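Local structure of long form salivary protein D7L1 (Aedes aegypti, 3DZT) at residues A[74-79]-A[125-130]; A[4-9]-A[144-149]. The protein sequesters host mediators during mosquito blood feeding, binding cysteinyl leukotrienes and other eicosanoids in an N-terminal pocket and biogenic amines such as noradrenaline in a C-terminal one. All blocks are in the same frame, centred on the assembly; numbering follows the deposited sequence.

How the contacts relate
From the N terminus, the chain enters helix 6-20 through residues 4-9, and contact 2 closes a very large loop when 144-149, between helices 132-142 and 153-161, packs against that helix start. Contact 1 is nested wholly inside this loop: helix 71-79 meets the end of helix 121-127 and the turn after it. The two touch directly, because the Q76 side chain of contact 1 meets the F4 backbone in contact 2, while M9 packs against F128 and H129. Together they tie the N-terminal residues to helix 71-79, to the turn 128-130 and to the segment leading into the C-terminal half, with the same bound lipid reaching both.

Contact 1. Residues A[74-79]-A[125-130]; sequences QEQFKA and KNLFHG. With EAH ((5S,7E,9E,11Z,14Z)-5-hydroxyicosa-7,9,11,14-tetraenoic acid), chain C.
The backbones of F77 and L127 come closest, their CA atoms 6.7 Å apart, where helix 71-79 passes the end of helix 121-127; F128 is the first residue to leave helical geometry. Q76 carries most of the contact. With its CG anti to the backbone N (chi1 -171°) and a bend at chi2, its amide is carried across to the helix end. There NE2 donates to L127 O at 3.0 Å, the oxygen lying close to the amide plane. A glutamine suits this buried place because one amide both donates through NE2 and accepts through OE1, whose partner is F4 N. Q76 CG sits over one face of the F128 ring, 4.0 Å from the centroid, in a CH-pi contact, and the amide runs nearly parallel to that ring. On the opposite ring face lies lipid C20, the end of the fatty chain. Beside this, L127 CD2 packs 4.0 Å from F77 CD1, an apolar pair suited to the seam between the helices. In the turn after the helix, G130 O accepts from K125 NZ and from the lipid hydroxyl O3. The arrangement forms part of the N-terminal lipid pocket of a mainly helical domain of the PBP/GOBP (odorant-binding) family, in which G130 also binds leukotriene E4.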
loop_
_atom_site.group_PDB
_atom_site.type_symbol
_atom_site.label_atom_id
_atom_site.label_comp_id
_atom_site.label_asym_id
_atom_site.label_seq_id
_atom_site.Cartn_x
_atom_site.Cartn_y
_atom_site.Cartn_z
ATOM N N GLN A 74 7.268 -2.136 19.375
ATOM C CA GLN A 74 7.462 -0.987 20.250
ATOM C C GLN A 74 7.154 0.325 19.526
ATOM O O GLN A 74 6.501 1.210 20.094
ATOM C CB GLN A 74 8.851 -1.001 20.887
ATOM C CG GLN A 74 9.043 -2.094 21.973
ATOM C CD GLN A 74 7.987 -2.066 23.112
ATOM O OE1 GLN A 74 7.529 -1.009 23.555
ATOM N NE2 GLN A 74 7.620 -3.248 23.586
ATOM N N GLU A 75 7.590 0.440 18.272
ATOM C CA GLU A 75 7.304 1.638 17.481
ATOM C C GLU A 75 5.809 1.828 17.272
ATOM O O GLU A 75 5.296 2.951 17.346
ATOM C CB GLU A 75 8.029 1.609 16.129
ATOM C CG GLU A 75 9.504 1.999 16.222
ATOM C CD GLU A 75 9.713 3.359 16.888
ATOM O OE1 GLU A 75 9.404 4.394 16.249
ATOM O OE2 GLU A 75 10.177 3.386 18.050
ATOM N N GLN A 76 5.111 0.719 17.024
ATOM C CA GLN A 76 3.678 0.764 16.780
ATOM C C GLN A 76 2.926 1.207 18.038
ATOM O O GLN A 76 2.011 2.035 17.961
ATOM C CB GLN A 76 3.169 -0.589 16.261
ATOM C CG GLN A 76 1.727 -0.565 15.777
ATOM C CD GLN A 76 1.552 0.150 14.422
ATOM O OE1 GLN A 76 2.526 0.539 13.776
ATOM N NE2 GLN A 76 0.302 0.299 13.992
ATOM N N PHE A 77 3.312 0.658 19.188
ATOM C CA PHE A 77 2.664 0.995 20.457
ATOM C C PHE A 77 2.926 2.455 20.839
ATOM O O PHE A 77 2.052 3.128 21.387
ATOM C CB PHE A 77 3.179 0.092 21.575
ATOM C CG PHE A 77 2.428 0.229 22.868
ATOM C CD1 PHE A 77 1.035 0.371 22.887
ATOM C CD2 PHE A 77 3.109 0.148 24.081
ATOM C CE1 PHE A 77 0.343 0.477 24.110
ATOM C CE2 PHE A 77 2.430 0.253 25.299
ATOM C CZ PHE A 77 1.052 0.420 25.321
ATOM N N LYS A 78 4.138 2.925 20.582
ATOM C CA LYS A 78 4.484 4.337 20.843
ATOM C C LYS A 78 3.559 5.279 20.048
ATOM O O LYS A 78 3.073 6.301 20.561
ATOM C CB LYS A 78 5.942 4.575 20.463
ATOM C CG LYS A 78 6.353 6.029 20.507
ATOM C CD LYS A 78 7.858 6.184 20.612
ATOM C CE LYS A 78 8.237 7.655 20.568
ATOM N NZ LYS A 78 9.584 7.876 21.173
ATOM N N ALA A 79 3.318 4.922 18.800
ATOM C CA ALA A 79 2.447 5.708 17.916
ATOM C C ALA A 79 0.962 5.606 18.311
ATOM O O ALA A 79 0.210 6.573 18.119
ATOM C CB ALA A 79 2.632 5.265 16.474
ATOM N N LYS A 125 -3.437 -8.043 16.650
ATOM C CA LYS A 125 -4.600 -7.545 15.898
ATOM C C LYS A 125 -4.953 -6.106 16.270
ATOM O O LYS A 125 -5.143 -5.270 15.378
ATOM C CB LYS A 125 -5.799 -8.454 16.154
ATOM C CG LYS A 125 -7.010 -8.221 15.265
ATOM C CD LYS A 125 -8.004 -9.360 15.553
ATOM C CE LYS A 125 -8.914 -9.633 14.396
ATOM N NZ LYS A 125 -9.666 -8.420 14.013
ATOM N N ASN A 126 -5.038 -5.820 17.575
ATOM C CA ASN A 126 -5.389 -4.473 18.044
ATOM C C ASN A 126 -4.356 -3.432 17.650
ATOM O O ASN A 126 -4.707 -2.360 17.160
ATOM C CB ASN A 126 -5.597 -4.484 19.562
ATOM C CG ASN A 126 -6.887 -5.210 19.962
ATOM O OD1 ASN A 126 -7.613 -5.689 19.113
ATOM N ND2 ASN A 126 -7.156 -5.295 21.250
ATOM N N LEU A 127 -3.085 -3.779 17.849
ATOM C CA LEU A 127 -1.976 -2.851 17.634
ATOM C C LEU A 127 -1.817 -2.482 16.176
ATOM O O LEU A 127 -1.452 -1.352 15.861
ATOM C CB LEU A 127 -0.668 -3.484 18.075
ATOM C CG LEU A 127 0.014 -3.079 19.362
ATOM C CD1 LEU A 127 1.454 -3.560 19.296
ATOM C CD2 LEU A 127 -0.037 -1.538 19.578
ATOM N N PHE A 128 -2.068 -3.455 15.310
ATOM C CA PHE A 128 -1.777 -3.316 13.878
ATOM C C PHE A 128 -3.023 -3.082 13.017
ATOM O O PHE A 128 -3.044 -3.427 11.823
ATOM C CB PHE A 128 -0.901 -4.483 13.374
ATOM C CG PHE A 128 0.547 -4.379 13.839
ATOM C CD1 PHE A 128 1.428 -3.498 13.195
ATOM C CD2 PHE A 128 1.007 -5.104 14.932
ATOM C CE1 PHE A 128 2.751 -3.353 13.619
ATOM C CE2 PHE A 128 2.350 -4.968 15.374
ATOM C CZ PHE A 128 3.208 -4.069 14.728
ATOM N N HIS A 129 -4.032 -2.447 13.620
ATOM C CA HIS A 129 -5.204 -1.948 12.882
ATOM C C HIS A 129 -5.995 -3.083 12.256
ATOM O O HIS A 129 -6.505 -2.970 11.142
ATOM C CB HIS A 129 -4.787 -0.889 11.849
ATOM C CG HIS A 129 -4.010 0.240 12.452
ATOM N ND1 HIS A 129 -4.473 0.976 13.524
ATOM C CD2 HIS A 129 -2.808 0.772 12.123
ATOM C CE1 HIS A 129 -3.586 1.901 13.839
ATOM N NE2 HIS A 129 -2.574 1.814 12.989
ATOM N N GLY A 130 -6.097 -4.174 13.008
ATOM C CA GLY A 130 -6.853 -5.332 12.573
ATOM C C GLY A 130 -8.219 -5.402 13.237
ATOM O O GLY A 130 -9.080 -6.180 12.800
HETATM O O1 EAH C . -10.466 -1.216 8.953
HETATM C C1 EAH C . -10.555 -2.404 9.030
HETATM O O2 EAH C . -11.474 -2.969 8.492
HETATM C C2 EAH C . -9.589 -3.227 9.825
HETATM C C3 EAH C . -9.739 -4.625 9.312
HETATM C C4 EAH C . -8.501 -5.146 8.611
HETATM C C5 EAH C . -8.418 -6.660 8.760
HETATM O O3 EAH C . -8.116 -7.050 9.985
HETATM C C6 EAH C . -7.561 -7.275 7.671
HETATM C C7 EAH C . -7.258 -8.738 7.865
HETATM C C8 EAH C . -5.809 -9.036 7.842
HETATM C C9 EAH C . -5.503 -10.338 8.360
HETATM C C10 EAH C . -4.244 -10.506 8.702
HETATM C C11 EAH C . -4.129 -11.842 9.214
HETATM C C12 EAH C . -3.074 -12.309 9.817
HETATM C C13 EAH C . -1.847 -11.493 9.926
HETATM C C14 EAH C . -0.720 -12.179 9.224
HETATM C C15 EAH C . 0.452 -12.530 9.681
HETATM C C16 EAH C . 0.941 -12.309 11.067
HETATM C C17 EAH C . 1.591 -10.968 11.225
HETATM C C18 EAH C . 0.540 -10.076 11.792
HETATM C C19 EAH C . 0.981 -8.940 12.666
HETATM C C20 EAH C . 1.589 -7.806 11.928
#

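Contact 2. Residues A[4-9]-A[144-149]; sequences FDPEEM and KDIRQK. With EAH ((5S,7E,9E,11Z,14Z)-5-hydroxyicosa-7,9,11,14-tetraenoic acid), chain C.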
loop_
_atom_site.group_PDB
_atom_site.type_symbol
_atom_site.label_atom_id
_atom_site.label_comp_id
_atom_site.label_asym_id
_atom_site.label_seq_id
_atom_site.Cartn_x
_atom_site.Cartn_y
_atom_site.Cartn_z
ATOM N N PHE A 4 2.769 2.207 11.423
ATOM C CA PHE A 4 1.852 2.128 10.296
ATOM C C PHE A 4 0.492 2.593 10.724
ATOM O O PHE A 4 -0.015 2.177 11.775
ATOM C CB PHE A 4 1.756 0.668 9.790
ATOM C CG PHE A 4 3.075 0.089 9.362
ATOM C CD1 PHE A 4 3.662 0.469 8.145
ATOM C CD2 PHE A 4 3.762 -0.817 10.187
ATOM C CE1 PHE A 4 4.887 -0.069 7.739
ATOM C CE2 PHE A 4 4.981 -1.345 9.790
ATOM C CZ PHE A 4 5.550 -0.975 8.577
ATOM N N ASP A 5 -0.110 3.469 9.916
ATOM C CA ASP A 5 -1.477 3.909 10.157
ATOM C C ASP A 5 -2.477 2.876 9.579
ATOM O O ASP A 5 -2.032 1.868 8.999
ATOM C CB ASP A 5 -1.683 5.364 9.648
ATOM C CG ASP A 5 -1.767 5.481 8.129
ATOM O OD1 ASP A 5 -2.064 4.477 7.462
ATOM O OD2 ASP A 5 -1.501 6.600 7.596
ATOM N N PRO A 6 -3.795 3.062 9.790
ATOM C CA PRO A 6 -4.739 2.029 9.349
ATOM C C PRO A 6 -4.721 1.738 7.835
ATOM O O PRO A 6 -4.906 0.585 7.428
ATOM C CB PRO A 6 -6.103 2.594 9.780
ATOM C CG PRO A 6 -5.769 3.472 10.980
ATOM C CD PRO A 6 -4.489 4.137 10.537
ATOM N N GLU A 7 -4.495 2.777 7.032
ATOM C CA GLU A 7 -4.454 2.629 5.582
ATOM C C GLU A 7 -3.184 1.855 5.206
ATOM O O GLU A 7 -3.202 1.048 4.272
ATOM C CB GLU A 7 -4.467 4.013 4.910
ATOM C CG GLU A 7 -4.398 3.984 3.352
ATOM C CD GLU A 7 -2.995 3.798 2.813
ATOM O OE1 GLU A 7 -2.004 4.136 3.508
ATOM O OE2 GLU A 7 -2.867 3.317 1.666
ATOM N N GLU A 8 -2.077 2.142 5.895
ATOM C CA GLU A 8 -0.808 1.478 5.596
ATOM C C GLU A 8 -0.932 0.008 5.894
ATOM O O GLU A 8 -0.436 -0.818 5.106
ATOM C CB GLU A 8 0.355 2.104 6.336
ATOM C CG GLU A 8 0.666 3.511 5.786
ATOM C CD GLU A 8 1.692 4.200 6.617
ATOM O OE1 GLU A 8 1.489 4.316 7.842
ATOM O OE2 GLU A 8 2.708 4.642 6.036
ATOM N N MET A 9 -1.582 -0.329 7.020
ATOM C CA MET A 9 -1.823 -1.748 7.298
ATOM C C MET A 9 -2.787 -2.393 6.312
ATOM O O MET A 9 -2.572 -3.535 5.900
ATOM C CB MET A 9 -2.264 -1.991 8.759
ATOM C CG MET A 9 -1.163 -1.626 9.756
ATOM S SD MET A 9 0.428 -2.473 9.484
ATOM C CE MET A 9 -0.025 -4.176 9.345
ATOM N N LYS A 144 -10.731 13.540 6.830
ATOM C CA LYS A 144 -10.126 13.896 5.523
ATOM C C LYS A 144 -8.587 13.816 5.474
ATOM O O LYS A 144 -8.000 13.934 4.405
ATOM C CB LYS A 144 -10.575 15.307 5.105
ATOM C CG LYS A 144 -9.750 16.374 5.802
ATOM C CD LYS A 144 -10.438 17.728 5.947
ATOM C CE LYS A 144 -9.721 18.560 7.015
ATOM N NZ LYS A 144 -8.230 18.651 6.839
ATOM N N ASP A 145 -7.934 13.604 6.622
ATOM C CA ASP A 145 -6.467 13.573 6.679
ATOM C C ASP A 145 -5.856 12.198 6.357
ATOM O O ASP A 145 -4.647 12.061 6.213
ATOM C CB ASP A 145 -5.975 14.103 8.041
ATOM C CG ASP A 145 -6.408 15.519 8.290
ATOM O OD1 ASP A 145 -6.296 16.355 7.367
ATOM O OD2 ASP A 145 -6.861 15.789 9.415
ATOM N N ILE A 146 -6.703 11.191 6.187
ATOM C CA ILE A 146 -6.235 9.877 5.731
ATOM C C ILE A 146 -7.163 9.349 4.638
ATOM O O ILE A 146 -8.369 9.673 4.605
ATOM C CB ILE A 146 -6.184 8.870 6.923
ATOM C CG1 ILE A 146 -5.324 7.643 6.574
ATOM C CG2 ILE A 146 -7.612 8.501 7.379
ATOM C CD1 ILE A 146 -5.079 6.692 7.756
ATOM N N ARG A 147 -6.610 8.546 3.727
ATOM C CA ARG A 147 -7.452 7.882 2.744
ATOM C C ARG A 147 -8.385 6.918 3.486
ATOM O O ARG A 147 -7.931 6.070 4.284
ATOM C CB ARG A 147 -6.586 7.165 1.720
ATOM C CG ARG A 147 -7.378 6.387 0.640
ATOM C CD ARG A 147 -7.545 4.924 1.048
ATOM N NE ARG A 147 -8.326 4.197 0.034
ATOM C CZ ARG A 147 -8.841 2.983 0.229
ATOM N NH1 ARG A 147 -8.621 2.326 1.370
ATOM N NH2 ARG A 147 -9.562 2.415 -0.728
ATOM N N GLN A 148 -9.682 7.058 3.232
ATOM C CA GLN A 148 -10.699 6.280 3.959
ATOM C C GLN A 148 -10.967 4.990 3.191
ATOM O O GLN A 148 -10.670 4.887 2.001
ATOM C CB GLN A 148 -11.999 7.088 4.070
ATOM C CG GLN A 148 -11.877 8.316 4.950
ATOM C CD GLN A 148 -11.833 7.975 6.434
ATOM O OE1 GLN A 148 -12.478 7.021 6.895
ATOM N NE2 GLN A 148 -11.091 8.780 7.201
ATOM N N LYS A 149 -11.559 4.007 3.855
ATOM C CA LYS A 149 -11.903 2.762 3.148
ATOM C C LYS A 149 -12.869 3.070 2.004
ATOM O O LYS A 149 -13.749 3.941 2.155
ATOM C CB LYS A 149 -12.519 1.745 4.118
ATOM C CG LYS A 149 -11.439 1.091 5.013
ATOM C CD LYS A 149 -11.939 -0.113 5.821
ATOM C CE LYS A 149 -12.994 0.348 6.814
ATOM N NZ LYS A 149 -13.594 -0.766 7.627
HETATM O O1 EAH C . -10.466 -1.216 8.953
HETATM C C1 EAH C . -10.555 -2.404 9.030
HETATM O O2 EAH C . -11.474 -2.969 8.492
HETATM C C2 EAH C . -9.589 -3.227 9.825
HETATM C C3 EAH C . -9.739 -4.625 9.312
HETATM C C4 EAH C . -8.501 -5.146 8.611
HETATM C C5 EAH C . -8.418 -6.660 8.760
HETATM O O3 EAH C . -8.116 -7.050 9.985
HETATM C C6 EAH C . -7.561 -7.275 7.671
HETATM C C7 EAH C . -7.258 -8.738 7.865
HETATM C C8 EAH C . -5.809 -9.036 7.842
HETATM C C9 EAH C . -5.503 -10.338 8.360
HETATM C C10 EAH C . -4.244 -10.506 8.702
HETATM C C11 EAH C . -4.129 -11.842 9.214
HETATM C C12 EAH C . -3.074 -12.309 9.817
HETATM C C13 EAH C . -1.847 -11.493 9.926
HETATM C C14 EAH C . -0.720 -12.179 9.224
HETATM C C15 EAH C . 0.452 -12.530 9.681
HETATM C C16 EAH C . 0.941 -12.309 11.067
HETATM C C17 EAH C . 1.591 -10.968 11.225
HETATM C C18 EAH C . 0.540 -10.076 11.792
HETATM C C19 EAH C . 0.981 -8.940 12.666
HETATM C C20 EAH C . 1.589 -7.806 11.928
#
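I146 reaches across to the start of helix 6-20, which opens with a capping box formed by D5 and E8. In the box, D5 OD1 accepts from E8 N at 2.8 Å, and E8 OE1 returns the bond by accepting from D5 N through its anti lone pair (N-H...O 171°). Aspartate suits the N-cap because its short side chain, with CG between the backbone N and the carbonyl carbon (chi1 74°), turns back onto the first turn of the helix; P6 fits the next place, where a helix needs no N-H donor.

Extended through both torsions, I146 sets its CD1 methyl against the D5 carboxylate, 3.5 Å from D5 CG, with P6 CD at 3.8 Å from CD1 and E7 CB flanking it. This is van der Waals packing, with no hydrogen bond across it. The aspartate and isoleucine side chains approach from opposite directions, whereas P6 and I146 cross at about a right angle.

E7 and R147 touch through their aliphatic parts, E7 CG to R147 CD at 4.0 Å, and their charged ends separate. The bend of E7 at chi2 turns its carboxylate aside, where OE2 pairs with R198; R147 NE instead donates to Q151 O. The two charges do not pair with each other, yet Y274 serves both, its OH bonding E7 OE2 and its ring making a cation-pi contact with the R147 guanidinium.

K149, a leukotriene E4-binding residue, carries the segment on to the lipid pocket. Its long chain, bent at chi3, brings the ammonium to the fatty acid carboxylate, K149 NZ lying 3.2 Å from lipid O2, with a weaker bond to lipid O1.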